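Local coordinates for protein Azi13 (Streptomyces sahachiroi, PDB 5HMB) that is a hotdog-fold thioesterase of the PaaI family from azinomycin biosynthesis, probably hydrolysing a naphthoyl thioester made by the polyketide synthase, at residues A[15-20]-A[38-43]; A[28-33]-A[61-66]; A[54-59]-A[125-130]; A[113-116]-A[120-123]. All coordinates share one frame; numbering follows the deposited sequence. Where two conformers were deposited one is given.

Contact 1: A[15-20]-A[38-43]; sequences VEHLGL and ADLLQP
The imidazole of His17 and the carboxylate of Asp39 come together from opposite directions with their planes steeply inclined, 78° apart. Neither a clear face nor a clear edge of the ring is used: Asp39 OD2 approaches obliquely, 3.8 Å from His17 CE1, and Leu40 CD2 lies likewise aslant, 3.9 Å from His17 NE2. The ring itself stacks on His17 of the second subunit. With CG anti to the backbone N (chi1 172°), the imidazole is brought up to Asp39 and Leu40. His17 NE2 and Asp39 OD2 remain 4.4 Å apart, so the carboxylate might favour protonation of the ring, though Asp39 OD2 is already in a salt bridge with Arg37 and the neighbouring His17 ring may oppose it. The same arginine donates to the carbonyl O of His17, tying both segments together through a third residue. Leu40 runs past His17 in the opposite direction and sets its other methyl, CD1, 4.2 Å from the carbonyl O of Leu18. Gly19, with positive phi, ends helix 13-18 in a Schellman motif, its N bonded to Glu16 O at 2.9 Å. Tyr14 of the second subunit packs on both His17 and Leu40, so this meeting of a capped helix end and a 3-10 turn forms part of a subunit interface in a hotdog-fold assembly.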
loop_
_atom_site.group_PDB
_atom_site.type_symbol
_atom_site.label_atom_id
_atom_site.label_comp_id
_atom_site.label_asym_id
_atom_site.label_seq_id
_atom_site.Cartn_x
_atom_site.Cartn_y
_atom_site.Cartn_z
ATOM N N VAL A 15 -1.532 -4.768 -22.906
ATOM C CA VAL A 15 -2.281 -5.953 -22.505
ATOM C C VAL A 15 -2.043 -7.100 -23.481
ATOM O O VAL A 15 -1.891 -8.260 -23.070
ATOM C CB VAL A 15 -3.772 -5.616 -22.368
ATOM C CG1 VAL A 15 -4.563 -6.878 -22.115
ATOM C CG2 VAL A 15 -3.962 -4.636 -21.235
ATOM N N GLU A 16 -1.978 -6.799 -24.784
ATOM C CA GLU A 16 -1.632 -7.831 -25.760
ATOM C C GLU A 16 -0.255 -8.416 -25.472
ATOM O O GLU A 16 -0.070 -9.636 -25.502
ATOM C CB GLU A 16 -1.683 -7.272 -27.184
ATOM N N HIS A 17 0.731 -7.557 -25.195
ATOM C CA HIS A 17 2.078 -8.058 -24.939
ATOM C C HIS A 17 2.120 -8.949 -23.703
ATOM O O HIS A 17 2.882 -9.922 -23.655
ATOM C CB HIS A 17 3.055 -6.900 -24.783
ATOM C CG HIS A 17 4.414 -7.324 -24.329
ATOM N ND1 HIS A 17 5.338 -7.889 -25.179
ATOM C CD2 HIS A 17 5.005 -7.265 -23.113
ATOM C CE1 HIS A 17 6.443 -8.158 -24.507
ATOM N NE2 HIS A 17 6.267 -7.788 -23.251
ATOM N N LEU A 18 1.318 -8.627 -22.685
ATOM C CA LEU A 18 1.255 -9.461 -21.492
ATOM C C LEU A 18 0.703 -10.850 -21.787
ATOM O O LEU A 18 0.911 -11.763 -20.991
ATOM C CB LEU A 18 0.398 -8.787 -20.419
ATOM C CG LEU A 18 0.941 -7.481 -19.824
ATOM C CD1 LEU A 18 -0.060 -6.880 -18.830
ATOM C CD2 LEU A 18 2.323 -7.684 -19.171
ATOM N N GLY A 19 0.011 -11.032 -22.906
ATOM C CA GLY A 19 -0.562 -12.322 -23.219
ATOM C C GLY A 19 -1.842 -12.638 -22.486
ATOM O O GLY A 19 -2.249 -13.804 -22.447
ATOM N N LEU A 20 -2.492 -11.640 -21.899
ATOM C CA LEU A 20 -3.735 -11.879 -21.180
ATOM C C LEU A 20 -4.843 -12.301 -22.130
ATOM O O LEU A 20 -5.017 -11.717 -23.201
ATOM C CB LEU A 20 -4.174 -10.621 -20.438
ATOM C CG LEU A 20 -3.408 -10.216 -19.197
ATOM C CD1 LEU A 20 -4.032 -8.946 -18.657
ATOM C CD2 LEU A 20 -3.488 -11.328 -18.173
ATOM N N ALA A 38 9.464 -16.588 -21.403
ATOM C CA ALA A 38 10.890 -16.295 -21.308
ATOM C C ALA A 38 11.155 -14.790 -21.300
ATOM O O ALA A 38 11.993 -14.307 -20.530
ATOM C CB ALA A 38 11.636 -16.973 -22.458
ATOM N N ASP A 39 10.453 -14.032 -22.144
ATOM C CA ASP A 39 10.676 -12.591 -22.232
ATOM C C ASP A 39 10.069 -11.809 -21.072
ATOM O O ASP A 39 10.329 -10.607 -20.955
ATOM C CB ASP A 39 10.123 -12.047 -23.556
ATOM C CG ASP A 39 8.674 -12.419 -23.783
ATOM O OD1 ASP A 39 8.239 -13.464 -23.254
ATOM O OD2 ASP A 39 7.970 -11.670 -24.493
ATOM N N LEU A 40 9.277 -12.450 -20.216
ATOM C CA LEU A 40 8.674 -11.791 -19.067
ATOM C C LEU A 40 9.456 -12.018 -17.783
ATOM O O LEU A 40 9.009 -11.588 -16.716
ATOM C CB LEU A 40 7.229 -12.261 -18.889
ATOM C CG LEU A 40 6.313 -12.063 -20.089
ATOM C CD1 LEU A 40 4.893 -12.537 -19.791
ATOM C CD2 LEU A 40 6.320 -10.595 -20.512
ATOM N N LEU A 41 10.614 -12.668 -17.860
ATOM C CA LEU A 41 11.358 -13.067 -16.677
ATOM C C LEU A 41 12.365 -12.005 -16.272
ATOM O O LEU A 41 12.794 -11.175 -17.079
ATOM C CB LEU A 41 12.099 -14.381 -16.922
ATOM C CG LEU A 41 11.246 -15.581 -17.310
ATOM C CD1 LEU A 41 12.127 -16.688 -17.846
ATOM C CD2 LEU A 41 10.463 -16.054 -16.105
ATOM N N GLN A 42 12.750 -12.057 -15.011
ATOM C CA GLN A 42 13.840 -11.269 -14.463
ATOM C C GLN A 42 15.088 -12.140 -14.349
ATOM O O GLN A 42 15.014 -13.362 -14.483
ATOM C CB GLN A 42 13.421 -10.684 -13.109
ATOM C CG GLN A 42 13.022 -11.694 -12.056
ATOM C CD GLN A 42 12.711 -11.035 -10.718
ATOM O OE1 GLN A 42 12.067 -9.974 -10.657
ATOM N NE2 GLN A 42 13.182 -11.649 -9.641
ATOM N N PRO A 43 16.267 -11.540 -14.126
ATOM C CA PRO A 43 17.534 -12.264 -14.370
ATOM C C PRO A 43 17.672 -13.680 -13.805
ATOM O O PRO A 43 18.477 -14.449 -14.348
ATOM C CB PRO A 43 18.568 -11.319 -13.749
ATOM C CG PRO A 43 18.019 -9.971 -14.059
ATOM C CD PRO A 43 16.517 -10.097 -13.930
#

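Contact 2: A[28-33]-A[61-66]; sequences DRAVAY and SAAADR
Ala30 and Ala63 meet methyl to methyl, Ala30 CB lying 3.8 Å from Ala63 CB. This is the one apolar side-chain pair between residues 28-33, mostly strand, and helix residues 61-66, and both partners are buried. Each methyl points at the opposing segment, and the small side chains let the backbones come close, with Ala30 CA and Ala63 CA 5.3 Å apart. The Ala30 methyl also reaches the helix backbone, 4.1 Å from Ala63 N, while the Ala63 methyl touches the strand backbone more loosely at Arg29 C, 4.5 Å away. In the hotdog fold a curved antiparallel sheet wraps round a long central helix, here 49-68, and the contact belongs to that wrapping: strand 29-35 passes the helix near its C-terminal end, touching it at Ala30. Trp110 of strand 107-115 also packs against Ala63, and Phe22 of strand 21-26 against Ala62, so several strands of the sheet close round this part of the helix.

Polar bonds stay within the helix on one side and run to neighbouring strands on the other. In the helix, Asp65 N donates to Ser61 O at 2.9 Å and Arg66 N to Ala62 O at 3.1 Å. The strand is held in the sheet by backbone bonds, Ala30 pairing with Ala98 and Val31 with Glu23 and Arg24. Charged side chains take little part: the CB of Arg29 points away from the helix, in keeping with the alternation of a strand whose Ala30 faces inward.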
loop_
_atom_site.group_PDB
_atom_site.type_symbol
_atom_site.label_atom_id
_atom_site.label_comp_id
_atom_site.label_asym_id
_atom_site.label_seq_id
_atom_site.Cartn_x
_atom_site.Cartn_y
_atom_site.Cartn_z
ATOM N N ASP A 28 -19.070 -6.942 -12.321
ATOM C CA ASP A 28 -18.789 -7.364 -10.963
ATOM C C ASP A 28 -17.634 -8.358 -10.860
ATOM O O ASP A 28 -17.355 -8.845 -9.757
ATOM C CB ASP A 28 -20.058 -7.964 -10.344
ATOM C CG ASP A 28 -20.524 -9.203 -11.078
ATOM O OD1 ASP A 28 -20.056 -9.432 -12.217
ATOM O OD2 ASP A 28 -21.358 -9.949 -10.520
ATOM N N ARG A 29 -16.945 -8.651 -11.962
ATOM C CA ARG A 29 -15.893 -9.655 -11.988
ATOM C C ARG A 29 -15.261 -9.677 -13.371
ATOM O O ARG A 29 -15.968 -9.588 -14.376
ATOM C CB ARG A 29 -16.450 -11.043 -11.643
ATOM C CG ARG A 29 -15.470 -12.197 -11.839
ATOM C CD ARG A 29 -15.955 -13.448 -11.102
ATOM N NE ARG A 29 -17.397 -13.632 -11.259
ATOM C CZ ARG A 29 -17.964 -14.409 -12.178
ATOM N NH1 ARG A 29 -19.287 -14.505 -12.248
ATOM N NH2 ARG A 29 -17.209 -15.099 -13.023
ATOM N N ALA A 30 -13.940 -9.799 -13.413
ATOM C CA ALA A 30 -13.209 -10.026 -14.648
ATOM C C ALA A 30 -12.194 -11.132 -14.396
ATOM O O ALA A 30 -11.615 -11.200 -13.309
ATOM C CB ALA A 30 -12.512 -8.755 -15.143
ATOM N N VAL A 31 -11.998 -12.011 -15.387
ATOM C CA VAL A 31 -11.134 -13.187 -15.265
ATOM C C VAL A 31 -10.279 -13.291 -16.518
ATOM O O VAL A 31 -10.810 -13.286 -17.634
ATOM C CB VAL A 31 -11.943 -14.488 -15.089
ATOM C CG1 VAL A 31 -11.000 -15.689 -15.063
ATOM C CG2 VAL A 31 -12.817 -14.442 -13.845
ATOM N N ALA A 32 -8.965 -13.403 -16.344
ATOM C CA ALA A 32 -8.068 -13.557 -17.479
ATOM C C ALA A 32 -7.052 -14.651 -17.199
ATOM O O ALA A 32 -6.624 -14.841 -16.055
ATOM C CB ALA A 32 -7.336 -12.253 -17.811
ATOM N N TYR A 33 -6.673 -15.364 -18.255
ATOM C CA TYR A 33 -5.645 -16.387 -18.199
ATOM C C TYR A 33 -4.399 -15.854 -18.880
ATOM O O TYR A 33 -4.481 -15.025 -19.790
ATOM C CB TYR A 33 -6.091 -17.681 -18.895
ATOM C CG TYR A 33 -7.381 -18.264 -18.364
ATOM C CD1 TYR A 33 -7.420 -18.898 -17.129
ATOM C CD2 TYR A 33 -8.560 -18.188 -19.101
ATOM C CE1 TYR A 33 -8.596 -19.441 -16.630
ATOM C CE2 TYR A 33 -9.745 -18.730 -18.613
ATOM C CZ TYR A 33 -9.753 -19.354 -17.376
ATOM O OH TYR A 33 -10.914 -19.895 -16.881
ATOM N N SER A 61 -8.743 -2.919 -14.222
ATOM C CA SER A 61 -9.227 -1.825 -15.072
ATOM C C SER A 61 -10.325 -2.304 -16.003
ATOM O O SER A 61 -11.292 -1.573 -16.260
ATOM C CB SER A 61 -8.093 -1.226 -15.909
ATOM O OG SER A 61 -7.288 -0.336 -15.158
ATOM N N ALA A 62 -10.173 -3.515 -16.548
ATOM C CA ALA A 62 -11.218 -4.079 -17.397
ATOM C C ALA A 62 -12.533 -4.154 -16.648
ATOM O O ALA A 62 -13.583 -3.782 -17.179
ATOM C CB ALA A 62 -10.817 -5.471 -17.891
ATOM N N ALA A 63 -12.495 -4.635 -15.401
ATOM C CA ALA A 63 -13.727 -4.760 -14.635
ATOM C C ALA A 63 -14.297 -3.391 -14.288
ATOM O O ALA A 63 -15.511 -3.175 -14.400
ATOM C CB ALA A 63 -13.494 -5.576 -13.372
ATOM N N ALA A 64 -13.435 -2.460 -13.862
ATOM C CA ALA A 64 -13.893 -1.124 -13.482
ATOM C C ALA A 64 -14.549 -0.411 -14.657
ATOM O O ALA A 64 -15.584 0.242 -14.498
ATOM C CB ALA A 64 -12.723 -0.288 -12.967
ATOM N N ASP A 65 -13.925 -0.502 -15.832
ATOM C CA ASP A 65 -14.466 0.087 -17.049
ATOM C C ASP A 65 -15.841 -0.487 -17.359
ATOM O O ASP A 65 -16.798 0.253 -17.610
ATOM C CB ASP A 65 -13.496 -0.176 -18.196
ATOM C CG ASP A 65 -13.484 0.930 -19.207
ATOM O OD1 ASP A 65 -13.480 2.114 -18.799
ATOM O OD2 ASP A 65 -13.477 0.613 -20.413
ATOM N N ARG A 66 -15.954 -1.817 -17.319
ATOM C CA ARG A 66 -17.221 -2.485 -17.595
ATOM C C ARG A 66 -18.290 -2.131 -16.565
ATOM O O ARG A 66 -19.481 -2.096 -16.897
ATOM C CB ARG A 66 -16.994 -4.001 -17.659
ATOM C CG ARG A 66 -18.239 -4.842 -17.951
ATOM C CD ARG A 66 -18.866 -4.523 -19.316
ATOM N NE ARG A 66 -20.077 -5.314 -19.544
ATOM C CZ ARG A 66 -21.301 -4.945 -19.165
ATOM N NH1 ARG A 66 -21.492 -3.789 -18.542
ATOM N NH2 ARG A 66 -22.340 -5.735 -19.409
#

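Contact 3: A[54-59]-A[125-130]; sequences AVVESV and GQVRLH
Val56 of the helix packs on Gly125 and Val127 of the strand, and its branches divide the work. From CB, which points at the strand, CG1 stands anti to the backbone N (chi1 164°) and enters between the two residues, 3.5 Å from Val127 CG2 and 3.7 Å from Gly125 CA. The first distance is shorter than usual for two methyl groups, so the valines, sliding past each other in opposite directions, are tightly fitted. The other branch, CG2, lies over the glycine backbone, 4.0 Å from Gly125 N. A CB on Gly125 would run into Val56 CG1, so the bare backbone is what admits the valine. With only an alanine methyl at Val56, a gap is likely to open over Gly125, and Val127 CG2 would probably lose its close methyl partner.

One residue on, Glu57 crosses Val127 at about a right angle. Its chain bends at chi2 (73°), which carries the carboxylate over the valine until OE2 is 3.8 Å from Val127 CG1. This buried group is not left to the methyls alone, for OE1 accepts a hydrogen bond from Asn79 ND2, and Phe83 of the second subunit packs on the side chain. Farther round the helix, Ser58 OG donates to Ala54 O at 2.8 Å and bonds to His48 NE2 of the second subunit. The axes of segments 54-59 and 125-130 come within 8.4 Å and cross at -49°; the arrangement belongs to the central helix of a hotdog fold, lying on the concave side of its sheet.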
loop_
_atom_site.group_PDB
_atom_site.type_symbol
_atom_site.label_atom_id
_atom_site.label_comp_id
_atom_site.label_asym_id
_atom_site.label_seq_id
_atom_site.Cartn_x
_atom_site.Cartn_y
_atom_site.Cartn_z
ATOM N N ALA A 54 1.304 -5.303 -13.585
ATOM C CA ALA A 54 0.650 -4.930 -14.836
ATOM C C ALA A 54 -0.600 -5.766 -15.087
ATOM O O ALA A 54 -1.609 -5.253 -15.589
ATOM C CB ALA A 54 1.641 -5.077 -15.994
ATOM N N VAL A 55 -0.543 -7.065 -14.781
ATOM C CA VAL A 55 -1.713 -7.927 -14.947
ATOM C C VAL A 55 -2.810 -7.539 -13.966
ATOM O O VAL A 55 -4.004 -7.556 -14.297
ATOM C CB VAL A 55 -1.314 -9.399 -14.756
ATOM C CG1 VAL A 55 -2.566 -10.266 -14.542
ATOM C CG2 VAL A 55 -0.499 -9.873 -15.937
ATOM N N VAL A 56 -2.431 -7.248 -12.725
ATOM C CA VAL A 56 -3.407 -6.775 -11.747
ATOM C C VAL A 56 -4.062 -5.483 -12.241
ATOM O O VAL A 56 -5.292 -5.331 -12.219
ATOM C CB VAL A 56 -2.713 -6.600 -10.382
ATOM C CG1 VAL A 56 -3.556 -5.770 -9.450
ATOM C CG2 VAL A 56 -2.424 -7.971 -9.746
ATOM N N GLU A 57 -3.247 -4.538 -12.710
ATOM C CA GLU A 57 -3.791 -3.303 -13.263
ATOM C C GLU A 57 -4.755 -3.599 -14.410
ATOM O O GLU A 57 -5.895 -3.114 -14.418
ATOM C CB GLU A 57 -2.648 -2.382 -13.712
ATOM C CG GLU A 57 -3.132 -0.941 -14.021
ATOM C CD GLU A 57 -3.477 -0.164 -12.750
ATOM O OE1 GLU A 57 -2.891 -0.467 -11.688
ATOM O OE2 GLU A 57 -4.328 0.745 -12.806
ATOM N N SER A 58 -4.333 -4.442 -15.364
ATOM C CA SER A 58 -5.163 -4.749 -16.535
ATOM C C SER A 58 -6.492 -5.383 -16.139
ATOM O O SER A 58 -7.552 -5.003 -16.654
ATOM C CB SER A 58 -4.423 -5.698 -17.485
ATOM O OG SER A 58 -3.169 -5.206 -17.913
ATOM N N VAL A 59 -6.460 -6.401 -15.273
ATOM C CA VAL A 59 -7.692 -7.136 -15.001
ATOM C C VAL A 59 -8.661 -6.274 -14.191
ATOM O O VAL A 59 -9.876 -6.268 -14.442
ATOM C CB VAL A 59 -7.395 -8.482 -14.311
ATOM C CG1 VAL A 59 -8.688 -9.228 -14.080
ATOM C CG2 VAL A 59 -6.447 -9.345 -15.164
ATOM N N GLY A 125 -3.213 -8.101 -5.782
ATOM C CA GLY A 125 -3.090 -6.653 -5.862
ATOM C C GLY A 125 -4.413 -5.939 -5.648
ATOM O O GLY A 125 -5.480 -6.432 -6.025
ATOM N N GLN A 126 -4.324 -4.749 -5.050
ATOM C CA GLN A 126 -5.458 -3.852 -4.865
ATOM C C GLN A 126 -5.261 -2.641 -5.762
ATOM O O GLN A 126 -4.195 -2.023 -5.736
ATOM C CB GLN A 126 -5.577 -3.392 -3.411
ATOM C CG GLN A 126 -5.388 -4.501 -2.401
ATOM C CD GLN A 126 -6.508 -5.522 -2.461
ATOM O OE1 GLN A 126 -7.686 -5.154 -2.434
ATOM N NE2 GLN A 126 -6.150 -6.809 -2.557
ATOM N N VAL A 127 -6.289 -2.295 -6.536
ATOM C CA VAL A 127 -6.201 -1.255 -7.555
ATOM C C VAL A 127 -7.282 -0.209 -7.281
ATOM O O VAL A 127 -8.481 -0.524 -7.248
ATOM C CB VAL A 127 -6.337 -1.827 -8.974
ATOM C CG1 VAL A 127 -6.368 -0.716 -9.999
ATOM C CG2 VAL A 127 -5.179 -2.725 -9.266
ATOM N N ARG A 128 -6.848 1.029 -7.066
ATOM C CA ARG A 128 -7.742 2.156 -6.869
ATOM C C ARG A 128 -7.796 2.915 -8.179
ATOM O O ARG A 128 -6.749 3.183 -8.780
ATOM C CB ARG A 128 -7.257 3.072 -5.744
ATOM C CG ARG A 128 -8.078 4.412 -5.633
ATOM C CD ARG A 128 -7.596 5.247 -4.437
ATOM N NE ARG A 128 -7.820 4.573 -3.149
ATOM C CZ ARG A 128 -8.943 4.712 -2.450
ATOM N NH1 ARG A 128 -9.918 5.482 -2.932
ATOM N NH2 ARG A 128 -9.100 4.097 -1.280
ATOM N N LEU A 129 -9.012 3.222 -8.627
ATOM C CA LEU A 129 -9.254 3.935 -9.867
ATOM C C LEU A 129 -10.237 5.073 -9.623
ATOM O O LEU A 129 -11.070 5.019 -8.718
ATOM C CB LEU A 129 -9.813 3.005 -10.942
ATOM C CG LEU A 129 -9.092 1.679 -11.179
ATOM C CD1 LEU A 129 -9.942 0.520 -10.684
ATOM C CD2 LEU A 129 -8.765 1.515 -12.654
ATOM N N HIS A 130 -10.141 6.099 -10.451
ATOM C CA HIS A 130 -10.994 7.279 -10.354
ATOM C C HIS A 130 -12.028 7.221 -11.470
ATOM O O HIS A 130 -11.709 6.822 -12.594
ATOM C CB HIS A 130 -10.130 8.542 -10.443
ATOM C CG HIS A 130 -10.895 9.831 -10.390
ATOM N ND1 HIS A 130 -11.705 10.183 -9.330
ATOM C CD2 HIS A 130 -10.946 10.868 -11.260
ATOM C CE1 HIS A 130 -12.237 11.371 -9.558
ATOM N NE2 HIS A 130 -11.795 11.808 -10.723
#

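Contact 4: A[113-116]-A[120-123]; sequences ETVD and RLVA
Asp116 and Arg120 cross at about a right angle as chains, yet their flat ends are nearly parallel, the carboxylate and guanidinium planes only 15° apart. OD2 of Asp116 forms a salt bridge with Arg120 NE at 2.8 Å, approaching the guanidinium obliquely. Its other oxygen, OD1, takes Arg120 N at 2.9 Å from above the carboxylate plane. Asp116 can grip both because its CG sits between the backbone N and the carbonyl carbon (chi1 64°), folded back over the turn. An asparagine in its place would probably lose the charge pairing and leave the Arg120 guanidinium freer to swing. Between the same residues, Asp116 N donates to Arg120 O at 3.0 Å.

Leu121 crosses Glu113 nearly perpendicularly, laying its CD1 methyl 3.6 Å from Glu113 CB, and the same methyl reaches Val115 CG1 at 4.1 Å. Val115 and Leu121 share one face of the sheet; Thr114 and Ala123 lie on the other, where Thr114 OG1 is bonded to Ser96 OG. Thr114 N reaches Ala123 O in a short, nearly straight bond (2.8 Å). The carbonyl O of Thr114 has two donors: Val122 N at 2.8 Å, nearly in line with the C=O bond, and Ala123 N at 3.3 Å, in the carbonyl plane on a lone pair. Val122 and Ala123 thus both stand opposite Thr114, the mark of a classic beta bulge, here next to the turn of the antiparallel hairpin formed by strands 107-115 and 121-133.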
loop_
_atom_site.group_PDB
_atom_site.type_symbol
_atom_site.label_atom_id
_atom_site.label_comp_id
_atom_site.label_asym_id
_atom_site.label_seq_id
_atom_site.Cartn_x
_atom_site.Cartn_y
_atom_site.Cartn_z
ATOM N N GLU A 113 -6.651 -11.405 -7.539
ATOM C CA GLU A 113 -5.827 -12.544 -7.132
ATOM C C GLU A 113 -5.351 -13.302 -8.363
ATOM O O GLU A 113 -6.136 -13.577 -9.280
ATOM C CB GLU A 113 -6.587 -13.498 -6.206
ATOM C CG GLU A 113 -7.062 -12.864 -4.913
ATOM C CD GLU A 113 -7.778 -13.849 -4.026
ATOM O OE1 GLU A 113 -7.852 -15.032 -4.413
ATOM O OE2 GLU A 113 -8.275 -13.438 -2.956
ATOM N N THR A 114 -4.063 -13.618 -8.391
ATOM C CA THR A 114 -3.464 -14.424 -9.440
ATOM C C THR A 114 -3.100 -15.776 -8.844
ATOM O O THR A 114 -2.277 -15.836 -7.920
ATOM C CB THR A 114 -2.216 -13.745 -9.996
ATOM O OG1 THR A 114 -2.572 -12.516 -10.638
ATOM C CG2 THR A 114 -1.514 -14.651 -10.983
ATOM N N VAL A 115 -3.696 -16.857 -9.373
ATOM C CA VAL A 115 -3.480 -18.209 -8.848
ATOM C C VAL A 115 -2.936 -19.134 -9.938
ATOM O O VAL A 115 -3.111 -18.903 -11.140
ATOM C CB VAL A 115 -4.769 -18.814 -8.253
ATOM C CG1 VAL A 115 -5.347 -17.912 -7.181
ATOM C CG2 VAL A 115 -5.789 -19.041 -9.349
ATOM N N ASP A 116 -2.304 -20.223 -9.502
ATOM C CA ASP A 116 -1.882 -21.251 -10.444
ATOM C C ASP A 116 -2.965 -22.321 -10.581
ATOM O O ASP A 116 -4.067 -22.206 -10.033
ATOM C CB ASP A 116 -0.529 -21.854 -10.047
ATOM C CG ASP A 116 -0.545 -22.602 -8.702
ATOM O OD1 ASP A 116 -1.613 -22.995 -8.173
ATOM O OD2 ASP A 116 0.566 -22.811 -8.179
ATOM N N ARG A 120 -2.973 -22.265 -5.758
ATOM C CA ARG A 120 -1.945 -21.548 -5.010
ATOM C C ARG A 120 -1.948 -20.070 -5.392
ATOM O O ARG A 120 -1.779 -19.729 -6.565
ATOM C CB ARG A 120 -0.576 -22.152 -5.300
ATOM C CG ARG A 120 0.594 -21.446 -4.610
ATOM C CD ARG A 120 1.958 -21.922 -5.131
ATOM N NE ARG A 120 2.249 -21.382 -6.462
ATOM C CZ ARG A 120 3.457 -21.374 -7.026
ATOM N NH1 ARG A 120 4.505 -21.875 -6.376
ATOM N NH2 ARG A 120 3.617 -20.858 -8.242
ATOM N N LEU A 121 -2.119 -19.196 -4.400
ATOM C CA LEU A 121 -2.087 -17.756 -4.645
ATOM C C LEU A 121 -0.650 -17.317 -4.901
ATOM O O LEU A 121 0.192 -17.365 -4.001
ATOM C CB LEU A 121 -2.701 -17.012 -3.463
ATOM C CG LEU A 121 -2.801 -15.496 -3.608
ATOM C CD1 LEU A 121 -3.689 -15.104 -4.770
ATOM C CD2 LEU A 121 -3.320 -14.894 -2.315
ATOM N N VAL A 122 -0.370 -16.887 -6.129
ATOM C CA VAL A 122 0.958 -16.435 -6.535
ATOM C C VAL A 122 1.151 -14.940 -6.292
ATOM O O VAL A 122 2.246 -14.494 -5.943
ATOM C CB VAL A 122 1.171 -16.789 -8.021
ATOM C CG1 VAL A 122 2.524 -16.281 -8.523
ATOM C CG2 VAL A 122 1.036 -18.294 -8.222
ATOM N N ALA A 123 0.124 -14.132 -6.530
ATOM C CA ALA A 123 0.242 -12.694 -6.347
ATOM C C ALA A 123 -1.151 -12.152 -6.109
ATOM O O ALA A 123 -2.145 -12.787 -6.468
ATOM C CB ALA A 123 0.894 -12.014 -7.557
#

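Helix 49-68 links contacts 2 and 3, whose centres are 10 Å apart: each sets a different part of it against the same antiparallel sheet, and they touch at several points, among them Leu129 CD2 3.4 Å from Ser61 OG. Contact 4 uses the start of strand 121-133, just before the residues of contact 3, and is nested inside the loop that contact 3 closes. Contact 1 closes before contacts 3 and 4 open, but its segments alternate with those of contact 2. It lies about 17 Å from contact 3, centre to centre, yet Leu18 and Leu20 still pack on the helix. Contacts 1 and 3 both touch the second subunit, which places this part of the helix-on-sheet core next to the subunit interface.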